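Local structure of mitomycin biosynthesis 6-O-methyltransferase (Streptomyces lavendulae, 3GWZ) at residues T73-A78 with H106-A111; G192-A197 with L354-G359; G259-T264 with V287-R292. The protein methylates the 6-hydroxyl of 6-demethylmitomycins A and B with S-adenosyl-L-methionine, forming the quinone methoxy group of the anticancer mitomycins. All blocks are in the same frame, centred on the assembly; numbering follows the deposited sequence.

Contact 1: T73-A78 with H106-A111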
# COMPACT_ATOMS: atom_id res chain seq x y z
N THR A 73 17.32 -6.79 -5.67
CA THR A 73 18.69 -7.02 -5.24
C THR A 73 19.03 -6.18 -4.01
O THR A 73 18.43 -5.13 -3.77
CB THR A 73 19.70 -6.68 -6.35
OG1 THR A 73 19.69 -5.27 -6.58
CG2 THR A 73 19.35 -7.43 -7.65
N ALA A 74 19.99 -6.66 -3.23
CA ALA A 74 20.52 -5.88 -2.11
C ALA A 74 21.00 -4.52 -2.61
O ALA A 74 20.81 -3.51 -1.96
CB ALA A 74 21.65 -6.63 -1.42
N THR A 75 21.62 -4.51 -3.79
CA THR A 75 22.06 -3.26 -4.41
C THR A 75 20.90 -2.28 -4.55
O THR A 75 20.98 -1.13 -4.11
CB THR A 75 22.68 -3.49 -5.81
OG1 THR A 75 23.80 -4.37 -5.69
CG2 THR A 75 23.14 -2.17 -6.41
N ALA A 76 19.82 -2.75 -5.16
CA ALA A 76 18.66 -1.89 -5.43
C ALA A 76 17.97 -1.46 -4.14
O ALA A 76 17.57 -0.31 -3.99
CB ALA A 76 17.68 -2.60 -6.35
N LEU A 77 17.81 -2.40 -3.21
CA LEU A 77 17.22 -2.09 -1.92
C LEU A 77 18.06 -1.06 -1.16
O LEU A 77 17.52 -0.17 -0.50
CB LEU A 77 17.02 -3.36 -1.10
CG LEU A 77 16.01 -4.36 -1.64
CD1 LEU A 77 16.10 -5.67 -0.87
CD2 LEU A 77 14.58 -3.80 -1.58
N ALA A 78 19.38 -1.18 -1.25
CA ALA A 78 20.28 -0.23 -0.60
C ALA A 78 20.16 1.16 -1.20
O ALA A 78 20.09 2.16 -0.48
CB ALA A 78 21.73 -0.72 -0.66
N HIS A 106 20.47 -16.45 -5.70
CA HIS A 106 21.03 -16.12 -7.01
C HIS A 106 20.80 -14.66 -7.37
O HIS A 106 19.80 -14.06 -6.95
CB HIS A 106 20.47 -17.04 -8.11
CG HIS A 106 19.00 -16.86 -8.36
ND1 HIS A 106 18.50 -15.92 -9.23
CD2 HIS A 106 17.93 -17.52 -7.87
CE1 HIS A 106 17.19 -16.00 -9.26
NE2 HIS A 106 16.81 -16.96 -8.44
N ASP A 107 21.72 -14.09 -8.13
CA ASP A 107 21.57 -12.75 -8.67
C ASP A 107 21.41 -11.67 -7.59
O ASP A 107 20.93 -10.57 -7.86
CB ASP A 107 20.40 -12.73 -9.67
CG ASP A 107 20.68 -13.59 -10.90
OD1 ASP A 107 21.58 -13.23 -11.67
OD2 ASP A 107 20.02 -14.63 -11.07
N ASP A 108 21.83 -12.00 -6.37
CA ASP A 108 21.78 -11.05 -5.25
C ASP A 108 20.35 -10.68 -4.89
O ASP A 108 20.09 -9.62 -4.32
CB ASP A 108 22.59 -9.79 -5.57
CG ASP A 108 22.89 -8.96 -4.32
OD1 ASP A 108 23.03 -9.57 -3.23
OD2 ASP A 108 22.99 -7.72 -4.42
N LEU A 109 19.41 -11.57 -5.20
CA LEU A 109 17.99 -11.30 -5.01
C LEU A 109 17.45 -11.69 -3.64
O LEU A 109 17.83 -12.72 -3.07
CB LEU A 109 17.17 -12.00 -6.09
CG LEU A 109 17.34 -11.43 -7.49
CD1 LEU A 109 16.65 -12.34 -8.49
CD2 LEU A 109 16.78 -10.02 -7.54
N PHE A 110 16.54 -10.88 -3.13
CA PHE A 110 15.79 -11.20 -1.93
C PHE A 110 14.31 -10.99 -2.20
O PHE A 110 13.94 -10.19 -3.05
CB PHE A 110 16.26 -10.32 -0.76
CG PHE A 110 17.65 -10.63 -0.32
CD1 PHE A 110 17.88 -11.52 0.71
CD2 PHE A 110 18.73 -10.04 -0.95
CE1 PHE A 110 19.18 -11.81 1.12
CE2 PHE A 110 20.02 -10.33 -0.56
CZ PHE A 110 20.24 -11.22 0.48
N ALA A 111 13.46 -11.72 -1.48
CA ALA A 111 12.01 -11.67 -1.71
C ALA A 111 11.22 -11.60 -0.42
O ALA A 111 11.69 -12.00 0.64
CB ALA A 111 11.56 -12.88 -2.52
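With CG anti to the backbone N (chi1 -164°), D108 swings its carboxylate over A74, while the chi1 of 68° at T73 sets OG1 between its own N and carbonyl carbon and sends CG2 toward L109. The carboxylate's OD2 comes 3.5 Å from A74 CB, with T75 OG1 a further neighbour. The backbone carries the one hydrogen bond that crosses the contact: A74 N donates to D108 O over 3.2 Å, with 148° at the hydrogen. The same oxygen receives the CA-H of T73, at 3.1 Å from T73 CA. T73 and L109 form an antiparallel non-hydrogen-bonded pair, yet their side chains meet at the ends, T73 CG2 lying 3.7 Å from L109 CD2. The same methyl that meets the carboxylate, A74 CB, also approaches the F110 ring obliquely, 4.1 Å from F110 CE2. T73 is the N-cap, its OG1 accepting from A76 N at 2.9 Å, and H106 to L109 make a type I' turn. D108 OD2 has a salt bridge to R89 of helix 85-97, and T75 OG1 a hydrogen bond to E85. The chemistry implies that a small dimerisation-domain sheet is joined to the start of helix 74-81, whose first turn would favour the nearby carboxylate electrostatically.

Contact 2: G192-A197 with L354-G359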
# COMPACT_ATOMS: atom_id res chain seq x y z
N GLY A 192 -14.10 -4.67 18.51
CA GLY A 192 -15.14 -5.56 18.03
C GLY A 192 -15.48 -6.64 19.03
O GLY A 192 -16.66 -6.99 19.21
N GLN A 193 -14.46 -7.18 19.69
CA GLN A 193 -14.65 -8.22 20.70
C GLN A 193 -15.47 -7.70 21.87
O GLN A 193 -16.41 -8.35 22.32
CB GLN A 193 -13.30 -8.76 21.20
CG GLN A 193 -12.54 -9.61 20.20
CD GLN A 193 -11.08 -9.79 20.58
OE1 GLN A 193 -10.60 -9.22 21.56
NE2 GLN A 193 -10.37 -10.60 19.81
N VAL A 194 -15.11 -6.52 22.37
CA VAL A 194 -15.85 -5.96 23.50
C VAL A 194 -17.31 -5.71 23.14
O VAL A 194 -18.22 -6.02 23.91
CB VAL A 194 -15.25 -4.63 23.98
CG1 VAL A 194 -16.16 -3.99 25.00
CG2 VAL A 194 -13.84 -4.83 24.56
N ALA A 195 -17.52 -5.11 21.97
CA ALA A 195 -18.86 -4.76 21.53
C ALA A 195 -19.74 -6.00 21.36
O ALA A 195 -20.97 -5.92 21.42
CB ALA A 195 -18.79 -3.97 20.21
N ALA A 196 -19.11 -7.15 21.16
CA ALA A 196 -19.85 -8.38 20.94
C ALA A 196 -20.01 -9.16 22.24
O ALA A 196 -20.88 -10.03 22.35
CB ALA A 196 -19.15 -9.24 19.89
N ALA A 197 -19.18 -8.85 23.23
CA ALA A 197 -19.14 -9.63 24.47
C ALA A 197 -19.95 -9.02 25.61
O ALA A 197 -20.17 -9.66 26.63
CB ALA A 197 -17.70 -9.86 24.91
N LEU A 354 -16.02 -11.21 32.46
CA LEU A 354 -16.39 -11.89 31.23
C LEU A 354 -15.17 -12.06 30.32
O LEU A 354 -14.26 -11.22 30.32
CB LEU A 354 -17.46 -11.07 30.49
CG LEU A 354 -18.61 -10.62 31.39
CD1 LEU A 354 -19.33 -9.41 30.82
CD2 LEU A 354 -19.57 -11.78 31.61
N PRO A 355 -15.16 -13.14 29.53
CA PRO A 355 -14.07 -13.37 28.59
C PRO A 355 -14.18 -12.39 27.43
O PRO A 355 -15.26 -11.92 27.10
CB PRO A 355 -14.33 -14.80 28.10
CG PRO A 355 -15.78 -15.01 28.28
CD PRO A 355 -16.22 -14.16 29.44
N CYS A 356 -13.04 -12.07 26.83
CA CYS A 356 -13.03 -11.13 25.73
C CYS A 356 -11.96 -11.56 24.73
O CYS A 356 -10.79 -11.22 24.88
CB CYS A 356 -12.75 -9.72 26.26
SG CYS A 356 -12.97 -8.45 25.04
N GLY A 357 -12.38 -12.31 23.72
CA GLY A 357 -11.46 -12.79 22.70
C GLY A 357 -10.31 -13.57 23.29
O GLY A 357 -10.29 -13.88 24.48
N ALA A 358 -9.33 -13.90 22.45
CA ALA A 358 -8.16 -14.64 22.89
C ALA A 358 -7.23 -13.77 23.73
O ALA A 358 -7.34 -12.55 23.73
CB ALA A 358 -7.41 -15.21 21.69
N GLY A 359 -6.31 -14.42 24.44
CA GLY A 359 -5.36 -13.70 25.28
C GLY A 359 -5.82 -13.62 26.73
O GLY A 359 -6.68 -14.38 27.16
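The last turns of helix 173-197 lie beside a chain that leaves strand 348-355 and bends away at G357, which has positive phi (56°) and whose CA is 5.9 Å from Q193 CA, the nearest CA pair across the two segments. Q193 and C356 carry much of the contact. Q193 runs extended beyond CG and lays its amide over the G357 backbone, with Q193 CD 3.7 Å from G357 CA; OE1 and NE2 are at similar range from that CA, so the group rests on the glycine without bonding to it. C356 SG, anti to its backbone N (chi1 -171°), reaches the helix between two residues: V194 CG2 at 3.8 Å and Q193 CB at 3.9 Å. Further along, A197 CB approaches P355 O at 3.9 Å, and L354 CD1 comes 4.3 Å from A197 O. C356 also packs on V361 and I363 of strand 361-368, and V194 on L216 of helix 215-223. No hydrogen bond crosses between the segments; the helix end and the strand exit are therefore held by van der Waals contact, with the buried C356 thiol against V194 and Q193, and the Q193 amide along the more exposed margin.

Contact 3: G259-T264 with V287-R292. With SAH (S-adenosyl-L-homocysteine), chain G.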
# COMPACT_ATOMS: atom_id res chain seq x y z
N GLY A 259 -9.02 16.23 28.51
CA GLY A 259 -8.97 16.32 29.96
C GLY A 259 -7.98 15.37 30.60
O GLY A 259 -7.16 14.75 29.93
N ASP A 260 -8.07 15.26 31.92
CA ASP A 260 -7.13 14.51 32.72
C ASP A 260 -7.94 13.67 33.69
O ASP A 260 -8.65 14.22 34.55
CB ASP A 260 -6.23 15.50 33.49
CG ASP A 260 -5.27 14.81 34.45
OD1 ASP A 260 -5.38 13.59 34.67
OD2 ASP A 260 -4.39 15.52 34.99
N PHE A 261 -7.87 12.34 33.55
CA PHE A 261 -8.73 11.49 34.38
C PHE A 261 -8.37 11.49 35.88
O PHE A 261 -9.08 10.90 36.70
CB PHE A 261 -8.90 10.06 33.81
CG PHE A 261 -7.60 9.35 33.48
CD1 PHE A 261 -6.59 9.22 34.43
CD2 PHE A 261 -7.41 8.78 32.23
CE1 PHE A 261 -5.40 8.56 34.12
CE2 PHE A 261 -6.22 8.11 31.92
CZ PHE A 261 -5.22 8.01 32.87
N PHE A 262 -7.29 12.17 36.24
CA PHE A 262 -6.99 12.35 37.67
C PHE A 262 -7.78 13.53 38.23
O PHE A 262 -7.87 13.71 39.45
CB PHE A 262 -5.50 12.59 37.90
CG PHE A 262 -4.67 11.36 37.74
CD1 PHE A 262 -4.71 10.34 38.68
CD2 PHE A 262 -3.82 11.23 36.65
CE1 PHE A 262 -3.92 9.20 38.53
CE2 PHE A 262 -3.04 10.10 36.49
CZ PHE A 262 -3.09 9.09 37.43
N GLU A 263 -8.34 14.34 37.34
CA GLU A 263 -9.04 15.55 37.75
C GLU A 263 -10.51 15.51 37.36
O GLU A 263 -11.35 16.07 38.06
CB GLU A 263 -8.39 16.78 37.11
CG GLU A 263 -6.93 17.00 37.50
CD GLU A 263 -6.70 16.95 39.02
OE1 GLU A 263 -7.59 17.38 39.79
OE2 GLU A 263 -5.61 16.49 39.43
N THR A 264 -10.82 14.82 36.26
CA THR A 264 -12.16 14.88 35.68
C THR A 264 -12.68 13.53 35.20
O THR A 264 -12.00 12.81 34.48
CB THR A 264 -12.17 15.84 34.48
OG1 THR A 264 -11.67 17.12 34.88
CG2 THR A 264 -13.58 15.99 33.92
N VAL A 287 -6.21 3.85 42.61
CA VAL A 287 -7.25 4.22 43.56
C VAL A 287 -7.74 5.64 43.31
O VAL A 287 -8.94 5.91 43.39
CB VAL A 287 -6.79 4.02 45.03
CG1 VAL A 287 -7.73 4.74 46.00
CG2 VAL A 287 -6.70 2.53 45.35
N ARG A 288 -6.82 6.54 42.98
CA ARG A 288 -7.21 7.91 42.64
C ARG A 288 -8.20 7.91 41.48
O ARG A 288 -9.23 8.59 41.53
CB ARG A 288 -5.99 8.77 42.27
CG ARG A 288 -5.04 9.06 43.43
CD ARG A 288 -3.75 9.72 42.92
NE ARG A 288 -3.99 11.07 42.44
CZ ARG A 288 -3.21 11.72 41.58
NH1 ARG A 288 -2.11 11.15 41.10
NH2 ARG A 288 -3.53 12.96 41.21
N ILE A 289 -7.88 7.16 40.43
CA ILE A 289 -8.76 7.11 39.27
C ILE A 289 -10.11 6.50 39.63
O ILE A 289 -11.16 7.06 39.30
CB ILE A 289 -8.11 6.31 38.09
CG1 ILE A 289 -6.86 7.03 37.59
CG2 ILE A 289 -9.10 6.15 36.94
CD1 ILE A 289 -5.91 6.12 36.80
N LEU A 290 -10.08 5.37 40.33
CA LEU A 290 -11.29 4.62 40.64
C LEU A 290 -12.23 5.44 41.52
O LEU A 290 -13.45 5.41 41.36
CB LEU A 290 -10.93 3.31 41.34
CG LEU A 290 -10.26 2.26 40.46
CD1 LEU A 290 -9.89 1.03 41.28
CD2 LEU A 290 -11.18 1.90 39.29
N ARG A 291 -11.64 6.17 42.47
CA ARG A 291 -12.45 6.96 43.39
C ARG A 291 -13.18 8.08 42.65
O ARG A 291 -14.35 8.35 42.92
CB ARG A 291 -11.59 7.51 44.54
CG ARG A 291 -11.31 6.48 45.63
CD ARG A 291 -10.44 7.04 46.76
NE ARG A 291 -10.18 6.01 47.78
CZ ARG A 291 -9.29 6.12 48.75
NH1 ARG A 291 -8.54 7.22 48.86
NH2 ARG A 291 -9.13 5.13 49.62
N ARG A 292 -12.50 8.72 41.70
CA ARG A 292 -13.15 9.75 40.90
C ARG A 292 -14.24 9.15 40.01
O ARG A 292 -15.27 9.77 39.78
CB ARG A 292 -12.15 10.55 40.07
CG ARG A 292 -12.78 11.81 39.47
CD ARG A 292 -11.75 12.78 38.93
NE ARG A 292 -10.81 13.23 39.95
CZ ARG A 292 -11.05 14.23 40.80
NH1 ARG A 292 -12.21 14.88 40.75
NH2 ARG A 292 -10.13 14.58 41.69
N SAH G . -8.02 2.93 26.00
CA SAH G . -7.10 2.99 24.80
CB SAH G . -5.69 3.53 25.12
CG SAH G . -4.88 2.76 26.18
SD SAH G . -3.23 3.41 26.35
C SAH G . -6.99 1.62 24.20
O SAH G . -6.55 1.49 23.06
OXT SAH G . -7.34 0.61 24.84
C5' SAH G . -3.46 4.45 27.79
C4' SAH G . -4.03 5.84 27.46
O4' SAH G . -4.15 6.69 28.63
C3' SAH G . -3.25 6.67 26.44
O3' SAH G . -4.07 6.85 25.26
C2' SAH G . -3.01 8.03 27.10
O2' SAH G . -3.24 9.15 26.23
C1' SAH G . -4.06 8.06 28.18
N9 SAH G . -3.71 8.88 29.37
C8 SAH G . -2.56 8.83 30.07
N7 SAH G . -2.60 9.70 31.11
C5 SAH G . -3.81 10.31 31.08
C6 SAH G . -4.52 11.32 31.89
N6 SAH G . -3.89 11.85 32.96
N1 SAH G . -5.77 11.69 31.51
C2 SAH G . -6.37 11.15 30.44
N3 SAH G . -5.79 10.22 29.65
C4 SAH G . -4.54 9.77 29.92
O HOH W 1 -9.07 10.98 39.67
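F262 meets R288 over a ring face and I289 obliquely, and its path from CB outward shows how. CB lies 3.9 Å from R288 NH2. F262 CD1 lies over the face of the R288 guanidinium, 3.5 Å from R288 CZ; the two planes are 19° apart, so the flat groups lie nearly face to face. CE1 turns to the helix, 3.8 Å from I289 CG1, and CZ approaches I289 CD1. CD2 comes within 3.7 Å of SAH N6. R288 itself is tied by a salt bridge to D285, which would steady the guanidinium over the ring. The carbonyl end of F262 takes a weak, bent hydrogen bond from R292 NE (3.0 Å, 124°), and R292 NE also donates to water 1, which in turn donates to F261 O and R288 O, so one water joins loop and helix. F261, with CG between backbone N and carbonyl carbon, turns its ring face onto the adenine, while its CE1 touches I289 CD1. The adenine edge is read by two bonds: SAH N6 to D260 OD1 at 170°, and F261 N to SAH N1. D260 OD1 also accepts from F262 N, an Asx turn. This is the adenine end of the cofactor pocket in a class I methyltransferase, where an acidic residue and the next backbone N-H recognise the base.

In the fold
Contact 1 stands apart from the other two: its centre is 43 Å from that of contact 2 and 54 Å from that of contact 3, and contacts 1 and 3 lie on opposite sides of the chain's centre. It belongs to the dimerisation domain, away from the annotated sites, and its turn packs on T246 and G247 of the second subunit. Contacts 2 and 3 are closer, about 16 Å between nearest atoms, with contact 3 nested in the chain loop that contact 2 closes. Contact 3 binds the adenine directly, whereas in contact 2 the V194 side chain is about 8 Å from SAH and about 5 Å from that of K275, a cofactor-binding residue.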